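Local coordinates for probable tRNA pseudouridine synthase D (Methanosarcina mazei, PDB 1Z2Z), which probably converts uridine-13 of transfer RNAs to pseudouridine, as a member of the TruD family of tRNA pseudouridine synthases, at residues I172-S177 with G419-T424; E5-I10 with V432-M437; R217-D222 with F226-K231. All blocks are in the same frame, centred on the assembly; numbering follows the deposited sequence.

Interaction 1. Residues I172-S177 with G419-T424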
loop_
_atom_site.group_PDB
_atom_site.type_symbol
_atom_site.label_atom_id
_atom_site.label_comp_id
_atom_site.label_asym_id
_atom_site.label_seq_id
_atom_site.Cartn_x
_atom_site.Cartn_y
_atom_site.Cartn_z
ATOM N N ILE A 172 6.581 -1.928 -1.071
ATOM C CA ILE A 172 7.148 -2.257 -2.371
ATOM C C ILE A 172 6.068 -2.518 -3.424
ATOM O O ILE A 172 6.328 -2.414 -4.620
ATOM C CB ILE A 172 8.112 -3.486 -2.260
ATOM C CG1 ILE A 172 8.690 -3.844 -3.635
ATOM C CG2 ILE A 172 7.376 -4.682 -1.679
ATOM C CD1 ILE A 172 9.515 -2.735 -4.280
ATOM N N GLN A 173 4.854 -2.838 -2.988
ATOM C CA GLN A 173 3.760 -3.086 -3.931
ATOM C C GLN A 173 3.108 -1.804 -4.435
ATOM O O GLN A 173 2.475 -1.798 -5.488
ATOM C CB GLN A 173 2.701 -3.964 -3.283
ATOM C CG GLN A 173 3.195 -5.349 -2.992
ATOM C CD GLN A 173 2.123 -6.223 -2.384
ATOM O OE1 GLN A 173 1.637 -5.946 -1.284
ATOM N NE2 GLN A 173 1.741 -7.286 -3.100
ATOM N N ARG A 174 3.270 -0.727 -3.666
ATOM C CA ARG A 174 2.709 0.582 -3.996
ATOM C C ARG A 174 3.432 1.215 -5.190
ATOM O O ARG A 174 2.896 2.105 -5.846
ATOM C CB ARG A 174 2.821 1.534 -2.795
ATOM C CG ARG A 174 2.254 1.037 -1.455
ATOM C CD ARG A 174 0.733 1.130 -1.365
ATOM N NE ARG A 174 0.075 0.148 -2.223
ATOM C CZ ARG A 174 0.045 -1.165 -1.990
ATOM N NH1 ARG A 174 0.635 -1.674 -0.912
ATOM N NH2 ARG A 174 -0.573 -1.974 -2.841
ATOM N N PHE A 175 4.648 0.760 -5.470
ATOM C CA PHE A 175 5.424 1.317 -6.579
ATOM C C PHE A 175 5.203 0.572 -7.887
ATOM O O PHE A 175 5.909 0.793 -8.873
ATOM C CB PHE A 175 6.911 1.314 -6.221
ATOM C CG PHE A 175 7.238 2.165 -5.037
ATOM C CD1 PHE A 175 7.582 3.502 -5.200
ATOM C CD2 PHE A 175 7.168 1.642 -3.748
ATOM C CE1 PHE A 175 7.849 4.303 -4.098
ATOM C CE2 PHE A 175 7.434 2.434 -2.634
ATOM C CZ PHE A 175 7.776 3.765 -2.808
ATOM N N GLY A 176 4.209 -0.302 -7.893
ATOM C CA GLY A 176 3.924 -1.067 -9.089
ATOM C C GLY A 176 3.174 -2.352 -8.801
ATOM O O GLY A 176 3.428 -3.035 -7.799
ATOM N N SER A 177 2.239 -2.674 -9.693
ATOM C CA SER A 177 1.419 -3.880 -9.577
ATOM C C SER A 177 2.303 -5.115 -9.413
ATOM O O SER A 177 2.446 -5.646 -8.309
ATOM C CB SER A 177 0.532 -4.036 -10.820
ATOM O OG SER A 177 -0.409 -2.979 -10.912
ATOM N N GLY A 419 -7.254 1.725 3.747
ATOM C CA GLY A 419 -6.206 2.463 3.087
ATOM C C GLY A 419 -4.845 2.016 3.558
ATOM O O GLY A 419 -3.850 2.303 2.902
ATOM N N SER A 420 -4.782 1.328 4.694
ATOM C CA SER A 420 -3.502 0.840 5.204
ATOM C C SER A 420 -3.323 -0.649 4.901
ATOM O O SER A 420 -4.304 -1.364 4.711
ATOM C CB SER A 420 -3.384 1.105 6.710
ATOM O OG SER A 420 -4.469 0.544 7.423
ATOM N N TYR A 421 -2.067 -1.100 4.863
ATOM C CA TYR A 421 -1.714 -2.489 4.544
ATOM C C TYR A 421 -1.017 -3.252 5.674
ATOM O O TYR A 421 -0.226 -2.682 6.419
ATOM C CB TYR A 421 -0.819 -2.493 3.310
ATOM C CG TYR A 421 -1.497 -1.945 2.080
ATOM C CD1 TYR A 421 -2.364 -2.744 1.324
ATOM C CD2 TYR A 421 -1.257 -0.635 1.653
ATOM C CE1 TYR A 421 -2.968 -2.256 0.168
ATOM C CE2 TYR A 421 -1.856 -0.136 0.500
ATOM C CZ TYR A 421 -2.709 -0.956 -0.245
ATOM O OH TYR A 421 -3.249 -0.486 -1.429
ATOM N N ALA A 422 -1.306 -4.547 5.776
ATOM C CA ALA A 422 -0.729 -5.407 6.809
ATOM C C ALA A 422 0.775 -5.609 6.656
ATOM O O ALA A 422 1.482 -5.793 7.646
ATOM C CB ALA A 422 -1.419 -6.762 6.809
ATOM N N THR A 423 1.262 -5.593 5.420
ATOM C CA THR A 423 2.685 -5.774 5.196
ATOM C C THR A 423 3.468 -4.731 5.962
ATOM O O THR A 423 4.581 -4.985 6.415
ATOM C CB THR A 423 3.054 -5.646 3.724
ATOM O OG1 THR A 423 2.466 -4.458 3.187
ATOM C CG2 THR A 423 2.574 -6.861 2.955
ATOM N N THR A 424 2.877 -3.557 6.111
ATOM C CA THR A 424 3.527 -2.478 6.824
ATOM C C THR A 424 3.728 -2.818 8.300
ATOM O O THR A 424 4.623 -2.289 8.954
ATOM C CB THR A 424 2.712 -1.201 6.703
ATOM O OG1 THR A 424 2.688 -0.797 5.328
ATOM C CG2 THR A 424 3.324 -0.108 7.549
HETATM O O HOH W 1 0.800 -4.594 0.915
HETATM O O HOH W 2 -2.400 -0.658 -4.304
#
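The guanidinium of Arg-174 lies flat on the ring of Tyr-421 in a cation-pi stack. Here the type I beta turn 173-176 meets the segment leading into helix 423-430. The two planes are 13° apart. CZ sits over the ring face, 3.6 Å from the ring centroid, and NH1 reaches over its middle. The two side chains come from opposite directions. The arginine chain bends at chi2 (-78°) and chi3 (71°), which folds its head down against the ring.

The polar links across the contact run through water. One water accepts from Arg-174 NH2 at 2.7 Å and also bonds Tyr-421 OH at 3.0 Å, so it bridges the pair at the hydroxyl end of the ring. A second water donates to Gln-173 OE1 and also bonds Thr-423 OG1. A lysine in place of Arg-174 has no flat guanidinium, and would probably leave the Tyr-421 ring without its stacking partner and the NH2-bound water without that donor.

The Gln-173 side chain is about 7 Å from that of Asp-86, the predicted nucleophile. The second water lies in the plane of the guanidinium, at its edge, and accepts weakly from Arg-174 NH1 at 3.4 Å.

Interaction 2. Residues E5-I10 with V432-M437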
loop_
_atom_site.group_PDB
_atom_site.type_symbol
_atom_site.label_atom_id
_atom_site.label_comp_id
_atom_site.label_asym_id
_atom_site.label_seq_id
_atom_site.Cartn_x
_atom_site.Cartn_y
_atom_site.Cartn_z
ATOM N N GLU A 5 17.791 -5.416 -0.926
ATOM C CA GLU A 5 17.988 -4.394 -1.932
ATOM C C GLU A 5 16.644 -3.934 -2.471
ATOM O O GLU A 5 16.449 -2.753 -2.744
ATOM C CB GLU A 5 18.832 -4.951 -3.075
ATOM C CG GLU A 5 20.320 -4.851 -2.841
ATOM C CD GLU A 5 20.789 -3.416 -2.783
ATOM O OE1 GLU A 5 20.992 -2.895 -1.663
ATOM O OE2 GLU A 5 20.941 -2.810 -3.866
ATOM N N ILE A 6 15.717 -4.874 -2.615
ATOM C CA ILE A 6 14.401 -4.557 -3.139
ATOM C C ILE A 6 13.763 -3.390 -2.410
ATOM O O ILE A 6 13.212 -2.489 -3.039
ATOM C CB ILE A 6 13.477 -5.803 -3.103
ATOM C CG1 ILE A 6 13.905 -6.757 -4.206
ATOM C CG2 ILE A 6 12.024 -5.417 -3.333
ATOM C CD1 ILE A 6 14.151 -6.051 -5.531
ATOM N N GLU A 7 13.860 -3.403 -1.089
ATOM C CA GLU A 7 13.301 -2.339 -0.273
ATOM C C GLU A 7 14.192 -1.077 -0.241
ATOM O O GLU A 7 13.699 0.029 -0.037
ATOM C CB GLU A 7 13.029 -2.860 1.150
ATOM C CG GLU A 7 11.779 -3.745 1.266
ATOM C CD GLU A 7 11.582 -4.331 2.661
ATOM O OE1 GLU A 7 10.483 -4.862 2.946
ATOM O OE2 GLU A 7 12.531 -4.267 3.471
ATOM N N LYS A 8 15.492 -1.225 -0.456
ATOM C CA LYS A 8 16.357 -0.053 -0.441
ATOM C C LYS A 8 16.189 0.711 -1.747
ATOM O O LYS A 8 16.437 1.915 -1.805
ATOM C CB LYS A 8 17.824 -0.462 -0.249
ATOM C CG LYS A 8 18.079 -1.247 1.034
ATOM C CD LYS A 8 19.403 -2.026 1.002
ATOM C CE LYS A 8 20.517 -1.315 1.762
ATOM N NZ LYS A 8 21.773 -2.118 1.791
ATOM N N GLN A 9 15.748 0.013 -2.788
ATOM C CA GLN A 9 15.558 0.625 -4.104
ATOM C C GLN A 9 14.300 1.477 -4.177
ATOM O O GLN A 9 13.986 2.059 -5.222
ATOM C CB GLN A 9 15.499 -0.448 -5.178
ATOM C CG GLN A 9 16.788 -1.206 -5.341
ATOM C CD GLN A 9 16.592 -2.487 -6.120
ATOM O OE1 GLN A 9 17.558 -3.169 -6.476
ATOM N NE2 GLN A 9 15.334 -2.831 -6.386
ATOM N N ILE A 10 13.577 1.523 -3.065
ATOM C CA ILE A 10 12.371 2.323 -2.968
ATOM C C ILE A 10 12.378 3.153 -1.690
ATOM O O ILE A 10 11.336 3.343 -1.065
ATOM C CB ILE A 10 11.093 1.465 -2.991
ATOM C CG1 ILE A 10 11.125 0.448 -1.858
ATOM C CG2 ILE A 10 10.944 0.787 -4.353
ATOM C CD1 ILE A 10 9.921 -0.462 -1.835
ATOM N N VAL A 432 12.125 -9.388 6.769
ATOM C CA VAL A 432 12.649 -10.281 5.741
ATOM C C VAL A 432 12.339 -9.735 4.367
ATOM O O VAL A 432 11.616 -8.751 4.236
ATOM C CB VAL A 432 12.051 -11.703 5.847
ATOM C CG1 VAL A 432 12.553 -12.396 7.113
ATOM C CG2 VAL A 432 10.543 -11.618 5.857
ATOM N N ASN A 433 12.877 -10.378 3.337
ATOM C CA ASN A 433 12.639 -9.933 1.972
ATOM C C ASN A 433 11.133 -9.897 1.701
ATOM O O ASN A 433 10.398 -10.819 2.063
ATOM C CB ASN A 433 13.347 -10.862 0.983
ATOM C CG ASN A 433 13.316 -10.337 -0.445
ATOM O OD1 ASN A 433 12.266 -10.297 -1.081
ATOM N ND2 ASN A 433 14.473 -9.929 -0.951
ATOM N N PRO A 434 10.655 -8.811 1.073
ATOM C CA PRO A 434 9.235 -8.629 0.745
ATOM C C PRO A 434 8.676 -9.721 -0.174
ATOM O O PRO A 434 7.460 -9.907 -0.264
ATOM C CB PRO A 434 9.206 -7.244 0.102
ATOM C CG PRO A 434 10.559 -7.138 -0.528
ATOM C CD PRO A 434 11.455 -7.684 0.559
ATOM N N LEU A 435 9.572 -10.437 -0.849
ATOM C CA LEU A 435 9.177 -11.522 -1.741
ATOM C C LEU A 435 9.126 -12.859 -0.976
ATOM O O LEU A 435 8.350 -13.747 -1.322
ATOM C CB LEU A 435 10.150 -11.603 -2.925
ATOM C CG LEU A 435 10.227 -10.334 -3.790
ATOM C CD1 LEU A 435 11.159 -10.577 -4.960
ATOM C CD2 LEU A 435 8.836 -9.946 -4.295
ATOM N N GLN A 436 9.950 -12.983 0.065
ATOM C CA GLN A 436 9.992 -14.179 0.912
ATOM C C GLN A 436 8.807 -14.119 1.876
ATOM O O GLN A 436 8.430 -15.122 2.492
ATOM C CB GLN A 436 11.287 -14.207 1.738
ATOM C CG GLN A 436 11.344 -15.315 2.805
ATOM C CD GLN A 436 12.185 -14.941 4.031
ATOM O OE1 GLN A 436 13.304 -14.435 3.905
ATOM N NE2 GLN A 436 11.649 -15.207 5.224
HETATM N N MSE A 437 8.246 -12.920 2.011
HETATM C CA MSE A 437 7.108 -12.659 2.891
HETATM C C MSE A 437 5.991 -13.691 2.680
HETATM O O MSE A 437 5.121 -13.446 1.810
HETATM C CB MSE A 437 6.586 -11.233 2.640
HETATM C CG MSE A 437 5.613 -10.700 3.689
HETATM SE SE MSE A 437 6.418 -9.436 4.942
HETATM C CE MSE A 437 6.356 -7.844 3.836
#
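Ile-6 meets Pro-434 first: its CG2 methyl touches CG of the proline ring at 3.6 Å. This branch stands anti to the backbone N, while CG1 stands beside it with chi1 at -74°. The two side chains cross obliquely. The same CG2 also packs on Ile-172 of a neighbouring loop.

Glu-7 comes next and is buried. Its chain, extended beyond CG, slides past Pro-434 in the opposite direction. CG lies 4.0 Å from Pro-434 CG, and OE1 lies 3.8 Å from Pro-434 CD. The other oxygen, OE2, forms a salt bridge with Arg-427 of helix 423-430, which probably keeps the carboxylate charged in this buried place.

Here the short N-terminal helix 5-8 packs on the tail that follows helix 423-430. Facing Ile-6 and Glu-7, Asn-433 makes an Asx turn. Its OD1 accepts from Leu-435 N at 2.7 Å, with the N-H on a lone pair in the carbonyl plane. Pro-434 lies within this turn, with its ring toward the helix.

Further along, Gln-9, just past the helix, donates its N to Glu-5 O at 2.9 Å. Ile-10 turns to Ile-172 instead of the tail.

Interaction 3. Residues R217-D222 with F226-K231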
loop_
_atom_site.group_PDB
_atom_site.type_symbol
_atom_site.label_atom_id
_atom_site.label_comp_id
_atom_site.label_asym_id
_atom_site.label_seq_id
_atom_site.Cartn_x
_atom_site.Cartn_y
_atom_site.Cartn_z
ATOM N N ARG A 217 9.846 -7.406 -23.135
ATOM C CA ARG A 217 10.287 -6.068 -22.733
ATOM C C ARG A 217 11.777 -5.929 -22.975
ATOM O O ARG A 217 12.248 -4.913 -23.479
ATOM C CB ARG A 217 10.000 -5.826 -21.246
ATOM C CG ARG A 217 8.523 -5.787 -20.880
ATOM C CD ARG A 217 8.342 -5.602 -19.385
ATOM N NE ARG A 217 6.946 -5.747 -18.971
ATOM C CZ ARG A 217 6.007 -4.820 -19.132
ATOM N NH1 ARG A 217 6.306 -3.658 -19.700
ATOM N NH2 ARG A 217 4.766 -5.054 -18.728
ATOM N N GLN A 218 12.515 -6.961 -22.595
ATOM C CA GLN A 218 13.955 -6.982 -22.777
ATOM C C GLN A 218 14.293 -6.754 -24.243
ATOM O O GLN A 218 15.289 -6.110 -24.566
ATOM C CB GLN A 218 14.507 -8.339 -22.345
ATOM C CG GLN A 218 15.571 -8.265 -21.275
ATOM C CD GLN A 218 16.678 -7.314 -21.644
ATOM O OE1 GLN A 218 17.062 -7.217 -22.805
ATOM N NE2 GLN A 218 17.206 -6.612 -20.655
ATOM N N PHE A 219 13.457 -7.286 -25.130
ATOM C CA PHE A 219 13.690 -7.147 -26.557
ATOM C C PHE A 219 13.696 -5.700 -26.998
ATOM O O PHE A 219 14.712 -5.190 -27.462
ATOM C CB PHE A 219 12.628 -7.895 -27.359
ATOM C CG PHE A 219 12.850 -7.837 -28.846
ATOM C CD1 PHE A 219 13.752 -8.690 -29.462
ATOM C CD2 PHE A 219 12.171 -6.911 -29.632
ATOM C CE1 PHE A 219 13.987 -8.613 -30.835
ATOM C CE2 PHE A 219 12.403 -6.829 -31.005
ATOM C CZ PHE A 219 13.305 -7.685 -31.603
ATOM N N VAL A 220 12.557 -5.034 -26.859
ATOM C CA VAL A 220 12.460 -3.643 -27.280
ATOM C C VAL A 220 13.271 -2.694 -26.411
ATOM O O VAL A 220 13.422 -1.522 -26.744
ATOM C CB VAL A 220 10.990 -3.164 -27.298
ATOM C CG1 VAL A 220 10.173 -4.076 -28.188
ATOM C CG2 VAL A 220 10.420 -3.121 -25.884
ATOM N N LYS A 221 13.799 -3.203 -25.303
ATOM C CA LYS A 221 14.590 -2.386 -24.388
ATOM C C LYS A 221 15.994 -2.129 -24.926
ATOM O O LYS A 221 16.662 -1.181 -24.517
ATOM C CB LYS A 221 14.655 -3.074 -23.025
ATOM C CG LYS A 221 15.484 -2.377 -21.972
ATOM C CD LYS A 221 15.055 -2.884 -20.608
ATOM C CE LYS A 221 15.898 -2.306 -19.498
ATOM N NZ LYS A 221 17.294 -2.777 -19.626
ATOM N N ASP A 222 16.438 -2.973 -25.848
ATOM C CA ASP A 222 17.761 -2.813 -26.444
ATOM C C ASP A 222 17.702 -2.663 -27.966
ATOM O O ASP A 222 18.732 -2.542 -28.626
ATOM C CB ASP A 222 18.675 -3.989 -26.044
ATOM C CG ASP A 222 17.932 -5.312 -25.937
ATOM O OD1 ASP A 222 17.333 -5.742 -26.938
ATOM O OD2 ASP A 222 17.955 -5.927 -24.853
ATOM N N PHE A 226 9.422 -1.014 -31.445
ATOM C CA PHE A 226 8.050 -1.031 -30.929
ATOM C C PHE A 226 7.083 -1.770 -31.846
ATOM O O PHE A 226 6.015 -2.208 -31.416
ATOM C CB PHE A 226 7.556 0.399 -30.709
ATOM C CG PHE A 226 8.523 1.258 -29.957
ATOM C CD1 PHE A 226 8.952 0.894 -28.686
ATOM C CD2 PHE A 226 9.052 2.403 -30.541
ATOM C CE1 PHE A 226 9.885 1.661 -27.999
ATOM C CE2 PHE A 226 9.987 3.179 -29.864
ATOM C CZ PHE A 226 10.411 2.803 -28.592
ATOM N N LYS A 227 7.470 -1.901 -33.112
ATOM C CA LYS A 227 6.662 -2.593 -34.108
ATOM C C LYS A 227 6.554 -4.060 -33.710
ATOM O O LYS A 227 5.477 -4.663 -33.777
ATOM C CB LYS A 227 7.312 -2.465 -35.495
ATOM C CG LYS A 227 7.532 -1.018 -35.945
ATOM C CD LYS A 227 8.083 -0.889 -37.374
ATOM C CE LYS A 227 9.513 -1.416 -37.531
ATOM N NZ LYS A 227 9.598 -2.908 -37.503
ATOM N N GLU A 228 7.683 -4.626 -33.291
ATOM C CA GLU A 228 7.745 -6.020 -32.860
ATOM C C GLU A 228 7.049 -6.142 -31.510
ATOM O O GLU A 228 6.298 -7.088 -31.272
ATOM C CB GLU A 228 9.208 -6.470 -32.736
ATOM C CG GLU A 228 9.397 -7.939 -32.367
ATOM C CD GLU A 228 8.950 -8.889 -33.465
ATOM O OE1 GLU A 228 8.849 -10.107 -33.194
ATOM O OE2 GLU A 228 8.704 -8.426 -34.601
ATOM N N GLY A 229 7.304 -5.169 -30.637
ATOM C CA GLY A 229 6.705 -5.163 -29.316
ATOM C C GLY A 229 5.194 -5.241 -29.362
ATOM O O GLY A 229 4.573 -5.897 -28.526
ATOM N N LEU A 230 4.597 -4.564 -30.336
ATOM C CA LEU A 230 3.145 -4.580 -30.487
ATOM C C LEU A 230 2.734 -5.925 -31.091
ATOM O O LEU A 230 1.551 -6.183 -31.306
ATOM C CB LEU A 230 2.693 -3.446 -31.412
ATOM C CG LEU A 230 1.240 -2.981 -31.285
ATOM C CD1 LEU A 230 1.184 -1.856 -30.262
ATOM C CD2 LEU A 230 0.710 -2.498 -32.628
ATOM N N LYS A 231 3.723 -6.774 -31.360
ATOM C CA LYS A 231 3.490 -8.094 -31.940
ATOM C C LYS A 231 3.768 -9.202 -30.923
ATOM O O LYS A 231 3.213 -10.294 -31.029
ATOM C CB LYS A 231 4.386 -8.291 -33.174
ATOM C CG LYS A 231 4.258 -9.653 -33.865
ATOM C CD LYS A 231 3.031 -9.737 -34.771
ATOM C CE LYS A 231 2.841 -11.146 -35.333
ATOM N NZ LYS A 231 2.498 -12.130 -34.259
#
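The ring of Phe-219 meets Glu-228 obliquely, and Val-220 CG1 of its own helix lies at its edge, in plane. The aliphatic part of the glutamate does the touching. CE2 of the ring is 3.5 Å from Glu-228 CG and 3.7 Å from Glu-228 CB. The two side chains cross at about a right angle. Ring and carboxylate planes are 56° apart, so the two flat groups do not stack. Phe-219 has CG anti to its N (chi1 -178°), which swings the ring across to the second helix. A bend at chi2 turns the Glu-228 carboxylate off the line of CB and CG.

Deeper in, Val-220 uses its CG1 methyl on the Gly-229 backbone. CG1 lies 3.8 Å from Gly-229 CA and 3.9 Å from Gly-229 N. The backbones come nearest here, with the CA atoms of Val-220 and Gly-229 6.3 Å apart. The absence of a side chain on Gly-229 is consistent with this close approach. The contact is apolar and forms a helical hairpin with a very short connection. At the start of the second helix, Asp-225 OD1 accepts from Glu-228 N.

Around the hairpin, Arg-217 makes salt bridges with Glu-209 and with Glu-240 of helix 238-249. Val-220 and Phe-226 both pack on Met-244, so helix 238-249 touches helix 213-223 and helix 226-232 alike.

How the interactions relate
The chain starts with helix 5-8, whose partner segment 432-437 comes at the end of the modelled chain. Interaction 2 closes that loop, spanning nearly the whole chain. Interaction 1 is nested inside it. It opens in the loop after strand 165-167 and closes at helix 423-430. Interaction 3 is nested in turn inside interaction 1 and closes a loop of only a few residues. Nothing crosses. Interactions 1 and 2 have centres 12 Å apart and touch through shared packing round Ile-172, which also meets Pro-434, while Phe-175 meets Ile-10. Both chain ends are thereby joined to the loop 172-177. Interaction 3 lies apart, its centre about 29 Å from that of interaction 1, and ties together two consecutive helices.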